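Local coordinates for capsid protein VP1 (Human polyomavirus 12, PDB 6Y5Z), which probably forms the outer shell of an icosahedral T=7 capsid, built from pentamers of this protein, and takes part in attachment to host cells, at residues P63-C67 with L240-V245; K93-S99 with L213-N217. All blocks are in the same frame, centred on the assembly; numbering follows the deposited sequence.

Interaction 1 of 2, residues P63-C67 with L240-V245; sequences PYYSC and LSCCDV
The ring of Y65 has the carbonyl oxygen of C242 at its edge, close to the ring plane and 4.0 Å from CD1. The same CD1 lies 4.1 Å from CB of C243, which approaches the ring obliquely. With CG beside its own backbone N (chi1 -72°), the ring leans across the strand 240-245, and its hydroxyl goes beyond it to the carbonyl of W187 and the hydroxyl of Y125. Further along, the pyrrolidine ring of P63 sets CB against CG2 of V245 at 4.0 Å, a small apolar contact. The two segments run antiparallel, and S66 faces C242 as a hydrogen-bonded pair. S66 N reaches C242 O at 2.8 Å, almost in line with the carbonyl bond (171° at the oxygen), and C242 N returns a bond to S66 O. The side chains of S66 and C242 share one face of the sheet, S66 CB 3.9 Å from C242 SG, while OG of S66 turns to the carbonyl of N27. C67 and S241 make the next, non-hydrogen-bonded pair, with side chains on the other face. Between the backbones, CA-H...O contacts from S241 CA to S66 O and from C67 CA to L240 O supplement the pairing, which continues from L240 to A68. Toward P63 the contact continues through SG of C243, 3.7 Å from the carbonyl oxygen of Y64. Here strand 66-71 meets strand 237-250 in the antiparallel beta framework of the VP1 jelly roll; strand 124-131 packs against Y65, S241 and C243, and strand 257-276 against P63, C242 and V245.

Interaction 2 of 2, residues K93-S99 with L213-N217; sequences KTEVIGS and LTFTN
E95 reaches across to F215 and touches it at CB, 3.4 Å from OE1; the two side chains pass at a slant, with the carboxylate and ring planes 80° apart. CG of E95 stands anti to the backbone N (chi1 179°) and the chain then bends at chi2, which carries OE1 to the backbone of the second strand. There its syn lone pair accepts the N-H of T216, N to OE1 3.0 Å. Water 2 also donates to OE1, bridging it to T214 O while accepting from V96 N; OE2 is bound by the hydroxyl of Y199 of a neighbouring subunit. Two oxygens of one carboxylate thus tie strand 93-96 both to 213-216 and to the next copy.

No direct ladder joins these strands, whose axes are 6.9 Å apart at closest approach and whose directions differ by 132°. Residues 213-216 instead form an antiparallel ladder with a strand of that neighbouring subunit, so that a sheet runs on across the interface, in keeping with the pentameric assembly of VP1.

At one end V96 and L213 meet at about a right angle, CG1 of V96 3.7 Å from CD2 of L213. CD2 of L213 also lies 3.7 Å from CB of S99, and OG of S99 approaches CE2 of the F215 ring obliquely. At the opposite end K93, extended beyond CG, lays its chain alongside the carbonyl of N217 and donates from NZ to that oxygen at 2.9 Å, tilted out of the carbonyl plane; the N217 amide group itself is held by T197 and Y199 of the neighbouring subunit.

How the interactions relate
The centres of the two interactions are about 15 Å apart, and they touch directly where OD1 of D244, on the strand of interaction 1, packs 3.4 Å from CG2 of V96 in interaction 2. Strands 66-71 and 83-96 follow each other in the chain and belong to the same sheet, with strand 257-276 pairing with both 237-250 and 83-96. R264 on that strand forms a salt bridge with D244 and a hydrogen bond with T94, a link between the two sites. The centre of interaction 1 lies about 3 Å from the centre of the chain and that of interaction 2 about 15 Å. Interaction 2 has the more extensive subunit contact, though V245 of interaction 1 also touches M103 of another subunit.

Interaction 1 of 2, residues P63-C67 with L240-V245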
ATOM      1  N   PRO D  63      -6.723 -17.504  20.344  1.00 14.13           N
ATOM      2  CA  PRO D  63      -5.432 -16.897  20.657  1.00 14.16           C
ATOM      3  C   PRO D  63      -5.477 -15.917  21.828  1.00 13.60           C
ATOM      4  O   PRO D  63      -6.510 -15.310  22.099  1.00 14.39           O
ATOM      5  CB  PRO D  63      -5.060 -16.160  19.357  1.00 14.00           C
ATOM      6  CG  PRO D  63      -6.412 -15.835  18.742  1.00 14.66           C
ATOM      7  CD  PRO D  63      -7.265 -17.050  19.061  1.00 14.67           C
ATOM      8  N   TYR D  64      -4.334 -15.807  22.489  1.00 13.83           N
ATOM      9  CA  TYR D  64      -4.146 -15.020  23.726  1.00 14.17           C
ATOM     10  C   TYR D  64      -3.016 -14.021  23.531  1.00 13.83           C
ATOM     11  O   TYR D  64      -2.134 -14.241  22.698  1.00 14.13           O
ATOM     12  CB  TYR D  64      -3.796 -15.932  24.909  1.00 14.98           C
ATOM     13  CG  TYR D  64      -4.872 -16.933  25.213  1.00 15.16           C
ATOM     14  CD1 TYR D  64      -5.915 -16.598  26.063  1.00 15.76           C
ATOM     15  CD2 TYR D  64      -4.908 -18.165  24.592  1.00 16.30           C
ATOM     16  CE1 TYR D  64      -6.941 -17.483  26.307  1.00 16.58           C
ATOM     17  CE2 TYR D  64      -5.934 -19.058  24.828  1.00 16.23           C
ATOM     18  CZ  TYR D  64      -6.974 -18.702  25.668  1.00 16.74           C
ATOM     19  OH  TYR D  64      -8.038 -19.524  25.886  1.00 18.44           O
ATOM     20  N   TYR D  65      -2.981 -13.009  24.386  1.00 13.83           N
ATOM     21  CA  TYR D  65      -1.795 -12.139  24.534  1.00 14.18           C
ATOM     22  C   TYR D  65      -0.671 -12.937  25.194  1.00 14.23           C
ATOM     23  O   TYR D  65      -0.926 -13.706  26.132  1.00 14.05           O
ATOM     24  CB  TYR D  65      -2.123 -10.879  25.333  1.00 14.41           C
ATOM     25  CG  TYR D  65      -2.981  -9.892  24.581  1.00 14.65           C
ATOM     26  CD1 TYR D  65      -2.442  -9.107  23.571  1.00 15.56           C
ATOM     27  CD2 TYR D  65      -4.334  -9.765  24.826  1.00 14.85           C
ATOM     28  CE1 TYR D  65      -3.223  -8.242  22.832  1.00 16.18           C
ATOM     29  CE2 TYR D  65      -5.125  -8.885  24.108  1.00 15.79           C
ATOM     30  CZ  TYR D  65      -4.574  -8.110  23.108  1.00 16.95           C
ATOM     31  OH  TYR D  65      -5.348  -7.230  22.413  1.00 16.43           O
ATOM     32  N   SER D  66       0.550 -12.750  24.700  1.00 13.47           N
ATOM     33  CA  SER D  66       1.813 -13.128  25.374  1.00 14.10           C
ATOM     34  C   SER D  66       2.272 -11.965  26.256  1.00 14.23           C
ATOM     35  O   SER D  66       2.089 -10.784  25.878  1.00 15.20           O
ATOM     36  CB  SER D  66       2.846 -13.478  24.347  1.00 14.35           C
ATOM     37  OG  SER D  66       2.436 -14.607  23.593  1.00 15.16           O
ATOM     38  N   CYS D  67       2.914 -12.255  27.382  1.00 14.54           N
ATOM     39  CA  CYS D  67       3.532 -11.194  28.218  1.00 14.49           C
ATOM     40  C   CYS D  67       4.620 -11.766  29.108  1.00 15.73           C
ATOM     41  O   CYS D  67       4.594 -12.964  29.408  1.00 17.36           O
ATOM     42  CB  CYS D  67       2.531 -10.403  29.036  1.00 14.82           C
ATOM     43  SG  CYS D  67       1.595 -11.415  30.215  1.00 18.53           S
ATOM     44  N   LEU D 240       6.905  -6.548  28.741  1.00 13.53           N
ATOM     45  CA  LEU D 240       6.798  -6.804  27.294  1.00 13.48           C
ATOM     46  C   LEU D 240       5.504  -7.557  27.061  1.00 14.71           C
ATOM     47  O   LEU D 240       5.183  -8.477  27.835  1.00 14.68           O
ATOM     48  CB  LEU D 240       7.961  -7.650  26.806  1.00 13.79           C
ATOM     49  CG  LEU D 240       9.349  -7.151  27.198  1.00 14.20           C
ATOM     50  CD1 LEU D 240      10.413  -8.139  26.740  1.00 15.19           C
ATOM     51  CD2 LEU D 240       9.596  -5.778  26.613  1.00 14.53           C
ATOM     52  N   SER D 241       4.800  -7.201  26.001  1.00 13.63           N
ATOM     53  CA  SER D 241       3.483  -7.780  25.637  0.50 13.44           C
ATOM     54  C   SER D 241       3.438  -7.946  24.120  1.00 13.38           C
ATOM     55  O   SER D 241       4.012  -7.089  23.467  1.00 13.50           O
ATOM     56  CB  SER D 241       2.372  -6.874  26.077  0.50 12.57           C
ATOM     57  OG  SER D 241       2.434  -6.587  27.466  0.50 11.37           O
ATOM     58  N   CYS D 242       2.753  -8.957  23.607  1.00 12.94           N
ATOM     59  CA  CYS D 242       2.565  -9.044  22.139  1.00 13.66           C
ATOM     60  C   CYS D 242       1.483 -10.056  21.798  1.00 13.98           C
ATOM     61  O   CYS D 242       1.063 -10.842  22.657  1.00 14.54           O
ATOM     62  CB  CYS D 242       3.868  -9.382  21.437  1.00 13.65           C
ATOM     63  SG  CYS D 242       4.644 -10.926  21.978  1.00 15.53           S
ATOM     64  N   CYS D 243       1.061 -10.021  20.541  1.00 13.89           N
ATOM     65  CA  CYS D 243       0.331 -11.114  19.881  1.00 14.50           C
ATOM     66  C   CYS D 243       0.643 -10.998  18.393  1.00 13.50           C
ATOM     67  O   CYS D 243       0.683  -9.868  17.874  1.00 14.09           O
ATOM     68  CB  CYS D 243      -1.160 -11.005  20.154  1.00 14.52           C
ATOM     69  SG  CYS D 243      -2.062 -12.435  19.523  1.00 18.63           S
ATOM     70  N   ASP D 244       0.867 -12.123  17.745  1.00 12.88           N
ATOM     71  CA  ASP D 244       1.229 -12.159  16.313  1.00 12.57           C
ATOM     72  C   ASP D 244       0.550 -13.346  15.650  1.00 13.03           C
ATOM     73  O   ASP D 244       1.194 -14.379  15.405  1.00 15.14           O
ATOM     74  CB  ASP D 244       2.747 -12.176  16.167  1.00 12.98           C
ATOM     75  CG  ASP D 244       3.349 -10.870  16.640  1.00 12.79           C
ATOM     76  OD1 ASP D 244       3.172  -9.860  15.921  1.00 13.91           O
ATOM     77  OD2 ASP D 244       3.958 -10.840  17.765  1.00 13.42           O
ATOM     78  N   VAL D 245      -0.732 -13.160  15.343  1.00 12.00           N
ATOM     79  CA  VAL D 245      -1.564 -14.132  14.585  1.00 12.82           C
ATOM     80  C   VAL D 245      -1.281 -13.929  13.100  1.00 12.98           C
ATOM     81  O   VAL D 245      -1.491 -12.807  12.608  1.00 14.06           O
ATOM     82  CB  VAL D 245      -3.066 -13.936  14.856  1.00 12.71           C
ATOM     83  CG1 VAL D 245      -3.901 -14.841  13.956  1.00 13.52           C
ATOM     84  CG2 VAL D 245      -3.387 -14.175  16.325  1.00 13.39           C
TER

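Interaction 2 of 2, residues K93-S99 with L213-N217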
ATOM      1  N   LYS D  93      14.292  -2.668  19.327  1.00 14.10           N
ATOM      2  CA  LYS D  93      14.232  -3.399  18.049  1.00 14.49           C
ATOM      3  C   LYS D  93      13.386  -4.640  18.284  1.00 14.51           C
ATOM      4  O   LYS D  93      13.669  -5.400  19.222  1.00 14.41           O
ATOM      5  CB  LYS D  93      15.625  -3.779  17.567  1.00 15.75           C
ATOM      6  CG  LYS D  93      16.493  -2.600  17.174  1.00 17.74           C
ATOM      7  CD  LYS D  93      17.650  -3.034  16.308  1.00 19.94           C
ATOM      8  CE  LYS D  93      18.420  -1.867  15.742  1.00 22.01           C
ATOM      9  NZ  LYS D  93      19.755  -2.315  15.283  1.00 24.27           N
ATOM     10  N   THR D  94      12.340  -4.793  17.505  1.00 13.90           N
ATOM     11  CA  THR D  94      11.431  -5.953  17.660  1.00 14.10           C
ATOM     12  C   THR D  94      11.238  -6.589  16.298  1.00 14.85           C
ATOM     13  O   THR D  94      11.300  -5.895  15.271  1.00 15.73           O
ATOM     14  CB  THR D  94      10.115  -5.551  18.333  1.00 15.21           C
ATOM     15  OG1 THR D  94       9.369  -6.747  18.597  1.00 14.24           O
ATOM     16  CG2 THR D  94       9.295  -4.598  17.497  1.00 15.93           C
ATOM     17  N   GLU D  95      11.101  -7.904  16.315  1.00 14.54           N
ATOM     18  CA  GLU D  95      11.049  -8.737  15.102  1.00 16.08           C
ATOM     19  C   GLU D  95      10.077  -9.882  15.352  1.00 14.99           C
ATOM     20  O   GLU D  95      10.200 -10.571  16.384  1.00 14.82           O
ATOM     21  CB  GLU D  95      12.453  -9.270  14.843  1.00 18.52           C
ATOM     22  CG  GLU D  95      12.537 -10.167  13.640  1.00 20.97           C
ATOM     23  CD  GLU D  95      13.145  -9.477  12.462  1.00 24.01           C
ATOM     24  OE1 GLU D  95      12.596  -8.415  12.055  1.00 27.50           O
ATOM     25  OE2 GLU D  95      14.162 -10.006  11.990  1.00 22.82           O
ATOM     26  N   VAL D  96       9.188 -10.121  14.408  1.00 14.22           N
ATOM     27  CA  VAL D  96       8.384 -11.361  14.371  1.00 14.14           C
ATOM     28  C   VAL D  96       9.201 -12.363  13.574  1.00 14.91           C
ATOM     29  O   VAL D  96       9.548 -12.080  12.421  1.00 16.93           O
ATOM     30  CB  VAL D  96       6.997 -11.112  13.766  1.00 14.87           C
ATOM     31  CG1 VAL D  96       6.218 -12.406  13.613  1.00 15.94           C
ATOM     32  CG2 VAL D  96       6.240 -10.079  14.586  1.00 16.70           C
ATOM     33  N   ILE D  97       9.518 -13.495  14.186  1.00 14.91           N
ATOM     34  CA  ILE D  97      10.449 -14.515  13.624  0.50 15.01           C
ATOM     35  C   ILE D  97       9.642 -15.629  12.971  1.00 14.93           C
ATOM     36  O   ILE D  97       8.709 -16.096  13.618  1.00 15.08           O
ATOM     37  CB  ILE D  97      11.345 -15.136  14.714  0.50 16.82           C
ATOM     38  CG1 ILE D  97      12.148 -14.082  15.464  0.50 19.06           C
ATOM     39  CG2 ILE D  97      12.254 -16.183  14.093  0.50 15.66           C
ATOM     40  CD1 ILE D  97      12.828 -13.123  14.548  0.50 21.07           C
ATOM     41  N   GLY D  98      10.028 -16.082  11.786  1.00 13.77           N
ATOM     42  CA  GLY D  98       9.475 -17.344  11.261  1.00 13.31           C
ATOM     43  C   GLY D  98       8.509 -17.208  10.102  1.00 13.35           C
ATOM     44  O   GLY D  98       7.949 -18.252   9.727  1.00 13.98           O
ATOM     45  N   SER D  99       8.412 -16.047   9.442  1.00 14.61           N
ATOM     46  CA  SER D  99       7.609 -15.950   8.201  1.00 14.77           C
ATOM     47  C   SER D  99       8.122 -16.968   7.181  1.00 14.20           C
ATOM     48  O   SER D  99       7.300 -17.496   6.408  1.00 14.09           O
ATOM     49  CB  SER D  99       7.577 -14.537   7.654  1.00 16.42           C
ATOM     50  OG  SER D  99       8.845 -14.120   7.255  1.00 18.08           O
ATOM     51  N   LEU D 213       4.645  -9.812   6.039  1.00 14.51           N
ATOM     52  CA  LEU D 213       5.561  -9.497   7.149  1.00 16.84           C
ATOM     53  C   LEU D 213       6.849  -8.919   6.579  1.00 16.92           C
ATOM     54  O   LEU D 213       7.315  -9.380   5.532  1.00 18.09           O
ATOM     55  CB  LEU D 213       5.801 -10.762   7.971  1.00 18.34           C
ATOM     56  CG  LEU D 213       6.209 -10.525   9.420  1.00 22.73           C
ATOM     57  CD1 LEU D 213       5.032 -10.037  10.273  1.00 22.53           C
ATOM     58  CD2 LEU D 213       6.757 -11.801  10.012  1.00 26.39           C
ATOM     59  N   THR D 214       7.389  -7.924   7.243  1.00 17.68           N
ATOM     60  CA  THR D 214       8.775  -7.469   6.990  1.00 19.06           C
ATOM     61  C   THR D 214       9.646  -7.877   8.175  1.00 19.39           C
ATOM     62  O   THR D 214       9.134  -8.069   9.310  1.00 21.41           O
ATOM     63  CB  THR D 214       8.837  -5.976   6.689  1.00 20.86           C
ATOM     64  OG1 THR D 214       8.495  -5.314   7.900  1.00 24.51           O
ATOM     65  CG2 THR D 214       7.927  -5.573   5.555  1.00 20.30           C
ATOM     66  N   PHE D 215      10.936  -8.024   7.920  1.00 19.43           N
ATOM     67  CA  PHE D 215      11.901  -8.419   8.964  1.00 18.61           C
ATOM     68  C   PHE D 215      13.230  -7.789   8.595  1.00 20.47           C
ATOM     69  O   PHE D 215      13.543  -7.620   7.402  1.00 21.22           O
ATOM     70  CB  PHE D 215      11.930  -9.933   9.136  1.00 19.63           C
ATOM     71  CG  PHE D 215      12.205 -10.709   7.879  1.00 19.89           C
ATOM     72  CD1 PHE D 215      13.507 -11.004   7.502  1.00 20.84           C
ATOM     73  CD2 PHE D 215      11.170 -11.145   7.061  1.00 19.92           C
ATOM     74  CE1 PHE D 215      13.762 -11.726   6.348  1.00 21.04           C
ATOM     75  CE2 PHE D 215      11.425 -11.858   5.901  1.00 19.48           C
ATOM     76  CZ  PHE D 215      12.729 -12.148   5.543  1.00 20.53           C
ATOM     77  N   THR D 216      13.923  -7.313   9.612  1.00 19.38           N
ATOM     78  CA  THR D 216      15.202  -6.595   9.455  1.00 18.26           C
ATOM     79  C   THR D 216      15.762  -6.456  10.863  1.00 19.32           C
ATOM     80  O   THR D 216      14.985  -6.617  11.816  1.00 22.40           O
ATOM     81  CB  THR D 216      15.042  -5.246   8.743  1.00 17.52           C
ATOM     82  OG1 THR D 216      16.325  -4.632   8.554  1.00 17.24           O
ATOM     83  CG2 THR D 216      14.131  -4.286   9.488  1.00 19.13           C
ATOM     84  N   ASN D 217      17.039  -6.141  10.978  1.00 15.41           N
ATOM     85  CA  ASN D 217      17.665  -5.793  12.270  1.00 15.60           C
ATOM     86  C   ASN D 217      18.098  -4.326  12.223  1.00 14.76           C
ATOM     87  O   ASN D 217      18.960  -3.935  13.040  1.00 15.96           O
ATOM     88  CB  ASN D 217      18.813  -6.757  12.582  1.00 14.69           C
ATOM     89  CG  ASN D 217      19.967  -6.718  11.601  1.00 14.88           C
ATOM     90  OD1 ASN D 217      19.834  -6.260  10.460  1.00 14.33           O
ATOM     91  ND2 ASN D 217      21.117  -7.226  12.040  1.00 13.82           N
TER
HETATM   92  O   HOH W   1      12.495  -5.648  12.864  1.00 25.60           O
HETATM   93  O   HOH W   2       9.699  -8.266  12.027  1.00 20.78           O